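Side-chain contacts in tyrosinase (Burkholderia thailandensis, PDB 5ZRD), which catalyses the hydroxylation of monophenols and the oxidation of the resulting catechols to quinones, using a pair of copper ions: residues T134-E139 and P148-V153; R34-I39 and M312-F317; P115-D118 and Y123-K126; Y97-E102 and R394-T399. One frame throughout, in Å; residues are numbered along the deposited sequence.

Contact 1: residues T134-E139 and P148-V153; sequences TQEKFE and PLRSFV
Arg150 reaches back from the loop behind a beta hairpin and lays its guanidinium against the chain that leads into that hairpin. The hairpin is made of the antiparallel strands 137-140 and 143-146, within the central domain of tyrosinase; 134-139 runs into its first strand, and 148-153 is the loop just after its second. The packed part centres on the carbonyl of Thr134, whose O takes two weak bonds from one guanidinium: NH2 of Arg150 comes within 2.8 Å of it and NE within 3.1 Å. Both are well bent, near 130° at the hydrogen, and the carbonyl meets the group obliquely. Bends at chi2 (147°) and chi3 (24°) curl the arginine so that its CB and its NE both pass the Gln135 carbonyl, which lies at the guanidinium edge and is hydrogen-bonded to Asn147. On this inner side Phe138, Pro148 and Leu149 face helix 27-41, and Leu149 O is hydrogen-bonded to Arg179 NH2.

The outer side is looser. Glu136 runs alongside Arg150, pointing the same way, but its OE2 lies 4.5 Å from Arg150 NH2 and well out of the guanidinium plane, and the opposite charges can probably attract only at a distance. The aliphatic part of this exposed side chain covers one guanidinium face: Glu136 CG sits 3.6 Å from Arg150 NH2, toward the rim of the group.

Contact 2: residues R34-I39 and M312-F317; sequences RAWVGI and MDPIFF
Trp36, Pro314 and Phe317 carry this buried contact, with the indole contributing most of the hidden surface. Its six-membered ring reaches from helix 27-41 to the turn that opens helix 315-334, and its far end does the touching: CZ3 of Trp36 lies 3.7 Å from CB of Pro314, while CH2 also passes the Pro314 backbone. The indole and the proline ring cross obliquely, so this is apolar packing without a ring stack. Farther along the same rim, Trp36 CH2 comes to 4.2 Å from CD1 of Phe317, which approaches the indole at its edge.

The turn is capped from just before the proline: Asp313 OD1 accepts a nearly straight bond from Ile315 N, 2.9 Å long, and the same oxygen has a salt bridge to Arg179. The Phe317 ring has Phe316 CD1 over its centre on one face, and it meets Tyr97 edge-to-face. Phe316 itself stacks on His320 and makes an edge-to-face contact with His57. Trp36 thus packs helix 27-41 on the start of helix 315-334, which carries the copper ligand His320, next to Phe316 of the oxygen pocket, in the four-helix core typical of type 3 dicopper tyrosinases.

Contact 3: residues P115-D118 and Y123-K126; sequences PFWD and YTLK
Trp117 and Thr124 meet because of how each is turned at chi1. In Trp117, CG stands opposite the backbone N (chi1 169°), which carries the indole out from the loop toward helix 122-127 and brings its N-H edge to the threonine. In Thr124 the hydroxyl lies beside its own backbone N (chi1 -56°) and CG2 takes the position opposite that nitrogen, which sets OG1 against NE1 of Trp117 and CG2 against NE1 and CZ2.

The two side chains cross at about a right angle, and each threonine branch has its own task. The hydroxyl accepts a hydrogen bond from the indole N-H, which restrains the rotation of the ring: Trp117 NE1 to Thr124 OG1 is 2.9 Å, with an angle of 153° at the hydrogen and the oxygen slightly tilted from the ring plane. The methyl packs along the same rim, with Thr124 CG2 3.6 Å from both NE1 and CZ2 of Trp117. The carbonyl of the next loop residue also closes on the hydroxyl, Asp118 O lying 2.9 Å from Thr124 OG1. One small buried hydroxyl thus gathers polar groups from two successive loop residues.

Around it, Val216 of helix 205-221, Ile129 and Pro130 touch the indole, and Leu220 packs on Thr124. The Asp118 carboxylate turns to Ser404. This is the loop-to-helix connection after helix 90-108 in the central tyrosinase domain, with the Trp117 side chain about 9 Å from those of the copper ligands His281 and His320.

Contact 4: residues Y97-E102 and R394-T399; sequences YVYKLE and RQLGFT
Tyr99 points from helix 90-108 into the corner formed by Leu396 and Phe398, and each of these meets its ring differently. Leu396 comes over a face. Its methyl CD2 stands 4.2 Å from the centroid of the Tyr99 ring, only 15° off the ring normal, a CH-pi contact shifted toward the CE2 and CZ side. On the same face, Leu396 CB lies 3.9 Å from Tyr99 CE1, nearer the opposite rim from CD2, and the leucine backbone O comes to 3.5 Å from that same CE1. Phe398 comes in at a slant, its CE2 lying 3.9 Å from Tyr99 CD1, an apolar contact between the two rings. The phenylalanine is set at chi1 79°, its CG between its backbone N and carbonyl carbon, which turns the ring back toward the helix.

At the hydroxyl end the contact becomes wet. One water donates to Leu396 O at 2.7 Å and another to Gln395 O at 3.1 Å, and each has a weak link to Tyr99 OH; the phenol is loosely bridged, through two waters, to successive carbonyls at the end of helix 392-396. Gly397, with positive phi, is the first residue to leave helical geometry, just before strand 398-400.

Beyond the tyrosine, Arg11 of strand 9-11 makes a cation-pi contact with Phe398 and a salt bridge with Glu102. The contact joins the parallel pair 9-11 and 398-400 to helix 90-108, which carries the copper ligand His94, in the tyrosinase dicopper domain.

In the fold
Contacts 2 and 3 are fully buried, contact 4 largely so, and contact 1 is partly open to solvent. The chemistry follows this gradient: contact 2 is apolar, contact 3 turns on a buried hydroxyl, contact 4 combines aromatic packing with waters, and contact 1 depends on an arginine and weak bonds. Contacts 1 and 2 adjoin, with Leu149 CD2 3.4 Å from Trp36 CG. Contact 2 also touches contact 4, where Phe317 CD2 and Trp36 CZ2 pack against Leu101 of helix 90-108, and reaches contact 3 through Ile315 and Trp117. Contacts 1 and 3 each join neighbouring parts of the chain, whereas 2 and 4 bring together distant ones.

Contact 1: residues T134-E139 and P148-V153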
loop_
_atom_site.group_PDB
_atom_site.type_symbol
_atom_site.label_atom_id
_atom_site.label_comp_id
_atom_site.label_asym_id
_atom_site.label_seq_id
_atom_site.Cartn_x
_atom_site.Cartn_y
_atom_site.Cartn_z
ATOM N N THR A 134 46.763 -7.873 -4.163
ATOM C CA THR A 134 46.260 -9.222 -4.543
ATOM C C THR A 134 46.914 -10.369 -3.748
ATOM O O THR A 134 46.306 -11.428 -3.646
ATOM C CB THR A 134 46.467 -9.488 -6.034
ATOM O OG1 THR A 134 47.864 -9.409 -6.346
ATOM C CG2 THR A 134 45.691 -8.493 -6.871
ATOM N N GLN A 135 48.112 -10.178 -3.192
ATOM C CA GLN A 135 48.871 -11.301 -2.606
ATOM C C GLN A 135 48.190 -11.817 -1.329
ATOM O O GLN A 135 47.469 -11.067 -0.630
ATOM C CB GLN A 135 50.322 -10.900 -2.331
ATOM C CG GLN A 135 50.450 -9.992 -1.118
ATOM C CD GLN A 135 51.785 -9.294 -1.057
ATOM O OE1 GLN A 135 52.316 -8.875 -2.078
ATOM N NE2 GLN A 135 52.331 -9.167 0.144
ATOM N N GLU A 136 48.492 -13.095 -1.037
ATOM C CA GLU A 136 47.837 -13.915 0.009
ATOM C C GLU A 136 48.256 -13.467 1.401
ATOM O O GLU A 136 47.442 -13.506 2.327
ATOM C CB GLU A 136 48.172 -15.402 -0.127
ATOM C CG GLU A 136 47.401 -16.086 -1.250
ATOM C CD GLU A 136 47.343 -17.606 -1.200
ATOM O OE1 GLU A 136 48.076 -18.231 -0.364
ATOM O OE2 GLU A 136 46.554 -18.167 -1.997
ATOM N N LYS A 137 49.507 -13.043 1.518
ATOM C CA LYS A 137 50.163 -12.906 2.814
ATOM C C LYS A 137 50.840 -11.548 2.961
ATOM O O LYS A 137 51.091 -10.840 1.984
ATOM C CB LYS A 137 51.244 -13.979 2.968
ATOM C CG LYS A 137 50.719 -15.406 2.962
ATOM C CD LYS A 137 49.679 -15.661 4.023
ATOM C CE LYS A 137 49.223 -17.102 4.036
ATOM N NZ LYS A 137 48.195 -17.325 5.083
ATOM N N PHE A 138 51.150 -11.234 4.208
ATOM C CA PHE A 138 52.004 -10.100 4.509
ATOM C C PHE A 138 52.793 -10.382 5.799
ATOM O O PHE A 138 52.267 -11.005 6.726
ATOM C CB PHE A 138 51.138 -8.844 4.649
ATOM C CG PHE A 138 51.925 -7.563 4.666
ATOM C CD1 PHE A 138 52.516 -7.089 3.504
ATOM C CD2 PHE A 138 52.075 -6.836 5.846
ATOM C CE1 PHE A 138 53.292 -5.940 3.536
ATOM C CE2 PHE A 138 52.821 -5.665 5.869
ATOM C CZ PHE A 138 53.421 -5.221 4.711
ATOM N N GLU A 139 54.016 -9.865 5.884
ATOM C CA GLU A 139 54.814 -9.924 7.125
ATOM C C GLU A 139 54.604 -8.638 7.946
ATOM O O GLU A 139 55.082 -7.546 7.595
ATOM C CB GLU A 139 56.286 -10.154 6.770
ATOM C CG GLU A 139 57.128 -10.711 7.911
ATOM C CD GLU A 139 56.785 -12.100 8.450
ATOM O OE1 GLU A 139 55.845 -12.758 7.934
ATOM O OE2 GLU A 139 57.456 -12.518 9.415
ATOM N N PRO A 148 45.103 -8.227 4.617
ATOM C CA PRO A 148 43.739 -7.728 4.747
ATOM C C PRO A 148 43.177 -7.043 3.487
ATOM O O PRO A 148 41.974 -6.809 3.421
ATOM C CB PRO A 148 43.839 -6.665 5.850
ATOM C CG PRO A 148 45.196 -6.087 5.632
ATOM C CD PRO A 148 46.050 -7.253 5.173
ATOM N N LEU A 149 44.029 -6.736 2.505
ATOM C CA LEU A 149 43.639 -5.966 1.303
ATOM C C LEU A 149 43.150 -6.880 0.159
ATOM O O LEU A 149 42.504 -6.362 -0.754
ATOM C CB LEU A 149 44.843 -5.142 0.828
ATOM C CG LEU A 149 45.606 -4.367 1.902
ATOM C CD1 LEU A 149 46.780 -3.588 1.271
ATOM C CD2 LEU A 149 44.664 -3.435 2.626
ATOM N N ARG A 150 43.426 -8.198 0.185
ATOM C CA ARG A 150 43.031 -9.070 -0.916
ATOM C C ARG A 150 41.527 -9.356 -0.888
ATOM O O ARG A 150 40.954 -9.623 -1.928
ATOM C CB ARG A 150 43.814 -10.385 -0.956
ATOM C CG ARG A 150 43.610 -11.360 0.194
ATOM C CD ARG A 150 43.732 -12.797 -0.316
ATOM N NE ARG A 150 44.523 -12.936 -1.552
ATOM C CZ ARG A 150 44.361 -13.883 -2.488
ATOM N NH1 ARG A 150 43.279 -14.641 -2.493
ATOM N NH2 ARG A 150 45.301 -14.081 -3.402
ATOM N N SER A 151 40.885 -9.265 0.264
ATOM C CA SER A 151 39.497 -9.657 0.362
ATOM C C SER A 151 39.054 -9.407 1.793
ATOM O O SER A 151 39.853 -9.020 2.671
ATOM C CB SER A 151 39.292 -11.094 -0.013
ATOM O OG SER A 151 40.141 -11.900 0.797
ATOM N N PHE A 152 37.791 -9.629 2.033
ATOM C CA PHE A 152 37.279 -9.422 3.390
ATOM C C PHE A 152 36.188 -10.451 3.642
ATOM O O PHE A 152 35.424 -10.778 2.753
ATOM C CB PHE A 152 36.785 -7.991 3.556
ATOM C CG PHE A 152 36.008 -7.682 4.810
ATOM C CD1 PHE A 152 36.649 -7.601 6.037
ATOM C CD2 PHE A 152 34.659 -7.377 4.745
ATOM C CE1 PHE A 152 35.953 -7.264 7.182
ATOM C CE2 PHE A 152 33.967 -7.020 5.889
ATOM C CZ PHE A 152 34.610 -6.971 7.105
ATOM N N VAL A 153 36.237 -10.996 4.840
ATOM C CA VAL A 153 35.352 -12.031 5.312
ATOM C C VAL A 153 34.300 -11.307 6.151
ATOM O O VAL A 153 34.637 -10.528 7.032
ATOM C CB VAL A 153 36.122 -13.079 6.159
ATOM C CG1 VAL A 153 35.218 -14.189 6.665
ATOM C CG2 VAL A 153 37.313 -13.686 5.414
#

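Contact 2: residues R34-I39 and M312-F317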
loop_
_atom_site.group_PDB
_atom_site.type_symbol
_atom_site.label_atom_id
_atom_site.label_comp_id
_atom_site.label_asym_id
_atom_site.label_seq_id
_atom_site.Cartn_x
_atom_site.Cartn_y
_atom_site.Cartn_z
ATOM N N ARG A 34 48.704 -2.458 8.864
ATOM C CA ARG A 34 48.355 -2.571 10.278
ATOM C C ARG A 34 47.027 -1.868 10.529
ATOM O O ARG A 34 46.254 -2.352 11.317
ATOM C CB ARG A 34 49.456 -1.999 11.183
ATOM C CG ARG A 34 49.084 -1.923 12.664
ATOM C CD ARG A 34 50.175 -1.315 13.540
ATOM N NE ARG A 34 51.291 -2.237 13.673
ATOM C CZ ARG A 34 52.472 -2.113 13.073
ATOM N NH1 ARG A 34 53.371 -3.070 13.240
ATOM N NH2 ARG A 34 52.758 -1.052 12.321
ATOM N N ALA A 35 46.792 -0.727 9.876
ATOM C CA ALA A 35 45.530 0.041 10.031
ATOM C C ALA A 35 44.340 -0.745 9.467
ATOM O O ALA A 35 43.232 -0.736 10.030
ATOM C CB ALA A 35 45.658 1.373 9.328
ATOM N N TRP A 36 44.564 -1.406 8.334
ATOM C CA TRP A 36 43.515 -2.160 7.694
ATOM C C TRP A 36 43.192 -3.403 8.541
ATOM O O TRP A 36 42.001 -3.763 8.721
ATOM C CB TRP A 36 43.920 -2.523 6.261
ATOM C CG TRP A 36 43.501 -1.514 5.245
ATOM C CD1 TRP A 36 44.220 -0.462 4.747
ATOM C CD2 TRP A 36 42.234 -1.476 4.586
ATOM N NE1 TRP A 36 43.480 0.229 3.824
ATOM C CE2 TRP A 36 42.253 -0.363 3.720
ATOM C CE3 TRP A 36 41.088 -2.266 4.662
ATOM C CZ2 TRP A 36 41.169 -0.045 2.919
ATOM C CZ3 TRP A 36 40.012 -1.949 3.875
ATOM C CH2 TRP A 36 40.061 -0.854 3.018
ATOM N N VAL A 37 44.229 -4.054 9.088
ATOM C CA VAL A 37 43.971 -5.164 10.039
ATOM C C VAL A 37 43.098 -4.638 11.188
ATOM O O VAL A 37 42.049 -5.191 11.517
ATOM C CB VAL A 37 45.285 -5.796 10.543
ATOM C CG1 VAL A 37 45.019 -6.829 11.631
ATOM C CG2 VAL A 37 46.082 -6.423 9.405
ATOM N N GLY A 38 43.473 -3.500 11.743
ATOM C CA GLY A 38 42.727 -2.953 12.874
ATOM C C GLY A 38 41.274 -2.639 12.561
ATOM O O GLY A 38 40.386 -2.968 13.360
ATOM N N ILE A 39 40.985 -1.987 11.427
ATOM C CA ILE A 39 39.555 -1.621 11.142
ATOM C C ILE A 39 38.763 -2.884 10.797
ATOM O O ILE A 39 37.565 -2.961 11.070
ATOM C CB ILE A 39 39.401 -0.497 10.084
ATOM C CG1 ILE A 39 39.838 -0.894 8.668
ATOM C CG2 ILE A 39 40.106 0.783 10.536
ATOM C CD1 ILE A 39 39.251 0.007 7.571
ATOM N N MET A 312 32.464 -3.801 0.145
ATOM C CA MET A 312 33.034 -4.776 1.097
ATOM C C MET A 312 34.377 -5.272 0.578
ATOM O O MET A 312 35.070 -5.935 1.300
ATOM C CB MET A 312 32.128 -5.989 1.306
ATOM C CG MET A 312 30.797 -5.670 1.938
ATOM S SD MET A 312 30.978 -4.919 3.574
ATOM C CE MET A 312 29.282 -4.565 4.009
ATOM N N ASP A 313 34.739 -4.972 -0.654
ATOM C CA ASP A 313 36.061 -5.350 -1.146
ATOM C C ASP A 313 37.053 -4.211 -0.898
ATOM O O ASP A 313 36.891 -3.149 -1.456
ATOM C CB ASP A 313 36.012 -5.662 -2.620
ATOM C CG ASP A 313 37.327 -6.173 -3.158
ATOM O OD1 ASP A 313 38.425 -5.830 -2.602
ATOM O OD2 ASP A 313 37.223 -6.951 -4.140
ATOM N N PRO A 314 38.105 -4.446 -0.105
ATOM C CA PRO A 314 39.091 -3.393 0.228
ATOM C C PRO A 314 39.603 -2.605 -0.987
ATOM O O PRO A 314 39.940 -1.407 -0.805
ATOM C CB PRO A 314 40.251 -4.141 0.900
ATOM C CG PRO A 314 39.579 -5.339 1.541
ATOM C CD PRO A 314 38.482 -5.709 0.572
ATOM N N ILE A 315 39.633 -3.240 -2.180
ATOM C CA ILE A 315 40.162 -2.599 -3.380
ATOM C C ILE A 315 39.242 -1.446 -3.768
ATOM O O ILE A 315 39.674 -0.522 -4.473
ATOM C CB ILE A 315 40.345 -3.565 -4.576
ATOM C CG1 ILE A 315 41.329 -3.010 -5.598
ATOM C CG2 ILE A 315 39.049 -3.890 -5.282
ATOM C CD1 ILE A 315 41.879 -4.078 -6.528
ATOM N N PHE A 316 37.977 -1.539 -3.384
ATOM C CA PHE A 316 37.071 -0.399 -3.609
ATOM C C PHE A 316 37.725 0.928 -3.209
ATOM O O PHE A 316 37.630 1.887 -3.930
ATOM C CB PHE A 316 35.779 -0.561 -2.832
ATOM C CG PHE A 316 34.805 0.572 -3.020
ATOM C CD1 PHE A 316 34.911 1.724 -2.257
ATOM C CD2 PHE A 316 33.766 0.468 -3.934
ATOM C CE1 PHE A 316 34.007 2.750 -2.434
ATOM C CE2 PHE A 316 32.865 1.501 -4.116
ATOM C CZ PHE A 316 32.996 2.642 -3.372
ATOM N N PHE A 317 38.437 0.967 -2.105
ATOM C CA PHE A 317 38.890 2.243 -1.527
ATOM C C PHE A 317 40.185 2.713 -2.197
ATOM O O PHE A 317 40.391 3.934 -2.355
ATOM C CB PHE A 317 38.977 2.117 -0.004
ATOM C CG PHE A 317 37.605 2.001 0.578
ATOM C CD1 PHE A 317 36.980 0.776 0.627
ATOM C CD2 PHE A 317 36.870 3.128 0.860
ATOM C CE1 PHE A 317 35.670 0.673 1.055
ATOM C CE2 PHE A 317 35.560 3.021 1.303
ATOM C CZ PHE A 317 34.961 1.798 1.402
#

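Contact 3: residues P115-D118 and Y123-K126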
loop_
_atom_site.group_PDB
_atom_site.type_symbol
_atom_site.label_atom_id
_atom_site.label_comp_id
_atom_site.label_asym_id
_atom_site.label_seq_id
_atom_site.Cartn_x
_atom_site.Cartn_y
_atom_site.Cartn_z
ATOM N N PRO A 115 46.391 5.446 0.505
ATOM C CA PRO A 115 47.014 5.674 -0.784
ATOM C C PRO A 115 46.039 5.361 -1.920
ATOM O O PRO A 115 44.918 4.904 -1.647
ATOM C CB PRO A 115 48.182 4.680 -0.854
ATOM C CG PRO A 115 47.730 3.540 0.013
ATOM C CD PRO A 115 46.772 4.126 1.035
ATOM N N PHE A 116 46.503 5.592 -3.148
ATOM C CA PHE A 116 45.690 5.396 -4.344
ATOM C C PHE A 116 46.343 4.322 -5.220
ATOM O O PHE A 116 47.560 4.260 -5.384
ATOM C CB PHE A 116 45.469 6.696 -5.129
ATOM C CG PHE A 116 46.706 7.439 -5.570
ATOM C CD1 PHE A 116 47.279 8.409 -4.758
ATOM C CD2 PHE A 116 47.273 7.208 -6.813
ATOM C CE1 PHE A 116 48.413 9.107 -5.156
ATOM C CE2 PHE A 116 48.402 7.912 -7.218
ATOM C CZ PHE A 116 48.978 8.854 -6.383
ATOM N N TRP A 117 45.516 3.455 -5.772
ATOM C CA TRP A 117 45.961 2.616 -6.878
ATOM C C TRP A 117 45.977 3.471 -8.129
ATOM O O TRP A 117 44.929 3.805 -8.658
ATOM C CB TRP A 117 45.064 1.392 -7.078
ATOM C CG TRP A 117 45.328 0.659 -8.356
ATOM C CD1 TRP A 117 46.491 0.593 -9.068
ATOM C CD2 TRP A 117 44.394 -0.165 -9.049
ATOM N NE1 TRP A 117 46.328 -0.187 -10.181
ATOM C CE2 TRP A 117 45.066 -0.704 -10.170
ATOM C CE3 TRP A 117 43.071 -0.523 -8.816
ATOM C CZ2 TRP A 117 44.429 -1.531 -11.094
ATOM C CZ3 TRP A 117 42.447 -1.339 -9.728
ATOM C CH2 TRP A 117 43.118 -1.847 -10.844
ATOM N N ASP A 118 47.176 3.822 -8.554
ATOM C CA ASP A 118 47.362 4.573 -9.770
ATOM C C ASP A 118 47.098 3.690 -10.996
ATOM O O ASP A 118 48.012 3.050 -11.515
ATOM C CB ASP A 118 48.762 5.203 -9.837
ATOM C CG ASP A 118 48.856 6.278 -10.927
ATOM O OD1 ASP A 118 47.995 6.317 -11.857
ATOM O OD2 ASP A 118 49.803 7.068 -10.855
ATOM N N TYR A 123 53.135 0.998 -14.471
ATOM C CA TYR A 123 53.080 -0.331 -13.874
ATOM C C TYR A 123 51.742 -1.007 -14.233
ATOM O O TYR A 123 51.724 -2.137 -14.782
ATOM C CB TYR A 123 53.320 -0.329 -12.359
ATOM C CG TYR A 123 53.279 -1.725 -11.803
ATOM C CD1 TYR A 123 54.386 -2.550 -11.881
ATOM C CD2 TYR A 123 52.101 -2.284 -11.338
ATOM C CE1 TYR A 123 54.336 -3.882 -11.481
ATOM C CE2 TYR A 123 52.041 -3.601 -10.893
ATOM C CZ TYR A 123 53.160 -4.414 -10.986
ATOM O OH TYR A 123 53.146 -5.713 -10.563
ATOM N N THR A 124 50.644 -0.312 -13.962
ATOM C CA THR A 124 49.352 -0.934 -14.127
ATOM C C THR A 124 49.168 -1.271 -15.610
ATOM O O THR A 124 48.685 -2.355 -15.951
ATOM C CB THR A 124 48.199 -0.085 -13.570
ATOM O OG1 THR A 124 48.367 0.257 -12.194
ATOM C CG2 THR A 124 46.891 -0.826 -13.673
ATOM N N LEU A 125 49.584 -0.379 -16.497
ATOM C CA LEU A 125 49.356 -0.665 -17.907
ATOM C C LEU A 125 50.094 -1.939 -18.334
ATOM O O LEU A 125 49.623 -2.626 -19.266
ATOM C CB LEU A 125 49.835 0.499 -18.765
ATOM C CG LEU A 125 49.064 1.798 -18.612
ATOM C CD1 LEU A 125 49.851 2.958 -19.224
ATOM C CD2 LEU A 125 47.681 1.672 -19.223
ATOM N N LYS A 126 51.267 -2.197 -17.742
ATOM C CA LYS A 126 52.131 -3.290 -18.216
ATOM C C LYS A 126 51.974 -4.536 -17.341
ATOM O O LYS A 126 52.346 -5.575 -17.788
ATOM C CB LYS A 126 53.605 -2.871 -18.214
ATOM C CG LYS A 126 53.976 -1.760 -19.192
ATOM C CD LYS A 126 55.343 -1.143 -18.921
ATOM C CE LYS A 126 56.448 -1.623 -19.847
ATOM N NZ LYS A 126 56.720 -3.079 -19.717
#

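Contact 4: residues Y97-E102 and R394-T399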
loop_
_atom_site.group_PDB
_atom_site.type_symbol
_atom_site.label_atom_id
_atom_site.label_comp_id
_atom_site.label_asym_id
_atom_site.label_seq_id
_atom_site.Cartn_x
_atom_site.Cartn_y
_atom_site.Cartn_z
ATOM N N TYR A 97 33.498 9.567 1.417
ATOM C CA TYR A 97 33.488 8.145 1.780
ATOM C C TYR A 97 34.914 7.696 2.035
ATOM O O TYR A 97 35.192 7.036 3.047
ATOM C CB TYR A 97 32.828 7.286 0.703
ATOM C CG TYR A 97 32.544 5.839 1.034
ATOM C CD1 TYR A 97 32.426 5.371 2.335
ATOM C CD2 TYR A 97 32.330 4.934 0.016
ATOM C CE1 TYR A 97 32.115 4.047 2.619
ATOM C CE2 TYR A 97 31.976 3.624 0.274
ATOM C CZ TYR A 97 31.879 3.177 1.578
ATOM O OH TYR A 97 31.567 1.880 1.810
ATOM N N VAL A 98 35.795 8.085 1.140
ATOM C CA VAL A 98 37.176 7.644 1.238
ATOM C C VAL A 98 37.809 8.283 2.468
ATOM O O VAL A 98 38.607 7.665 3.171
ATOM C CB VAL A 98 37.992 8.019 -0.001
ATOM C CG1 VAL A 98 39.450 7.621 0.183
ATOM C CG2 VAL A 98 37.426 7.380 -1.251
ATOM N N TYR A 99 37.489 9.553 2.653
ATOM C CA TYR A 99 38.053 10.321 3.742
ATOM C C TYR A 99 37.602 9.707 5.065
ATOM O O TYR A 99 38.406 9.560 5.921
ATOM C CB TYR A 99 37.581 11.773 3.670
ATOM C CG TYR A 99 38.055 12.677 4.778
ATOM C CD1 TYR A 99 39.346 13.165 4.781
ATOM C CD2 TYR A 99 37.200 13.102 5.780
ATOM C CE1 TYR A 99 39.784 14.028 5.767
ATOM C CE2 TYR A 99 37.622 13.974 6.773
ATOM C CZ TYR A 99 38.919 14.444 6.757
ATOM O OH TYR A 99 39.379 15.302 7.704
ATOM N N LYS A 100 36.320 9.364 5.174
ATOM C CA LYS A 100 35.761 8.770 6.373
ATOM C C LYS A 100 36.412 7.406 6.684
ATOM O O LYS A 100 36.700 7.079 7.868
ATOM C CB LYS A 100 34.240 8.687 6.247
ATOM C CG LYS A 100 33.497 9.958 6.651
ATOM C CD LYS A 100 33.889 10.450 8.040
ATOM C CE LYS A 100 33.103 11.656 8.508
ATOM N NZ LYS A 100 33.557 12.125 9.842
ATOM N N LEU A 101 36.704 6.613 5.669
ATOM C CA LEU A 101 37.401 5.343 5.928
ATOM C C LEU A 101 38.828 5.655 6.385
ATOM O O LEU A 101 39.395 4.970 7.201
ATOM C CB LEU A 101 37.413 4.449 4.678
ATOM C CG LEU A 101 38.272 3.200 4.846
ATOM C CD1 LEU A 101 37.542 1.957 4.386
ATOM C CD2 LEU A 101 39.607 3.364 4.126
ATOM N N GLU A 102 39.414 6.662 5.779
ATOM C CA GLU A 102 40.741 7.070 6.189
ATOM C C GLU A 102 40.702 7.557 7.651
ATOM O O GLU A 102 41.661 7.341 8.358
ATOM C CB GLU A 102 41.230 8.161 5.246
ATOM C CG GLU A 102 42.696 8.503 5.404
ATOM C CD GLU A 102 43.136 9.680 4.562
ATOM O OE1 GLU A 102 42.425 10.752 4.610
ATOM O OE2 GLU A 102 44.198 9.542 3.884
ATOM N N ARG A 394 42.760 22.755 1.857
ATOM C CA ARG A 394 42.269 23.776 2.816
ATOM C C ARG A 394 41.157 23.232 3.703
ATOM O O ARG A 394 41.048 23.684 4.821
ATOM C CB ARG A 394 41.747 25.039 2.119
ATOM C CG ARG A 394 42.752 25.665 1.161
ATOM C CD ARG A 394 42.250 26.928 0.475
ATOM N NE ARG A 394 43.298 27.453 -0.396
ATOM C CZ ARG A 394 44.408 28.104 0.006
ATOM N NH1 ARG A 394 44.452 28.689 1.202
ATOM N NH2 ARG A 394 45.461 28.162 -0.810
ATOM N N GLN A 395 40.296 22.331 3.237
ATOM C CA GLN A 395 39.166 21.932 4.094
ATOM C C GLN A 395 39.395 20.548 4.742
ATOM O O GLN A 395 38.801 20.275 5.792
ATOM C CB GLN A 395 37.860 21.974 3.304
ATOM C CG GLN A 395 37.450 23.360 2.821
ATOM C CD GLN A 395 36.300 23.279 1.837
ATOM O OE1 GLN A 395 36.470 22.901 0.677
ATOM N NE2 GLN A 395 35.104 23.616 2.284
ATOM N N LEU A 396 40.186 19.650 4.154
ATOM C CA LEU A 396 40.267 18.251 4.664
ATOM C C LEU A 396 41.710 17.887 5.082
ATOM O O LEU A 396 41.940 16.823 5.647
ATOM C CB LEU A 396 39.756 17.273 3.592
ATOM C CG LEU A 396 38.287 17.392 3.176
ATOM C CD1 LEU A 396 37.941 16.313 2.169
ATOM C CD2 LEU A 396 37.331 17.300 4.356
ATOM N N GLY A 397 42.687 18.736 4.798
ATOM C CA GLY A 397 44.015 18.570 5.373
ATOM C C GLY A 397 44.874 17.572 4.603
ATOM O O GLY A 397 45.824 17.047 5.180
ATOM N N PHE A 398 44.591 17.303 3.313
ATOM C CA PHE A 398 45.441 16.355 2.548
ATOM C C PHE A 398 45.521 16.759 1.067
ATOM O O PHE A 398 44.753 17.571 0.567
ATOM C CB PHE A 398 44.915 14.929 2.724
ATOM C CG PHE A 398 43.714 14.578 1.885
ATOM C CD1 PHE A 398 43.868 14.126 0.575
ATOM C CD2 PHE A 398 42.437 14.695 2.390
ATOM C CE1 PHE A 398 42.766 13.810 -0.209
ATOM C CE2 PHE A 398 41.339 14.345 1.612
ATOM C CZ PHE A 398 41.500 13.948 0.304
ATOM N N THR A 399 46.480 16.161 0.399
ATOM C CA THR A 399 46.733 16.382 -0.988
ATOM C C THR A 399 47.158 15.051 -1.621
ATOM O O THR A 399 47.355 14.039 -0.924
ATOM C CB THR A 399 47.841 17.416 -1.173
ATOM O OG1 THR A 399 47.776 17.922 -2.512
ATOM C CG2 THR A 399 49.212 16.838 -0.880
HETATM O O HOH W 1 42.738 15.005 7.541
HETATM O O HOH W 2 39.105 18.567 8.310
#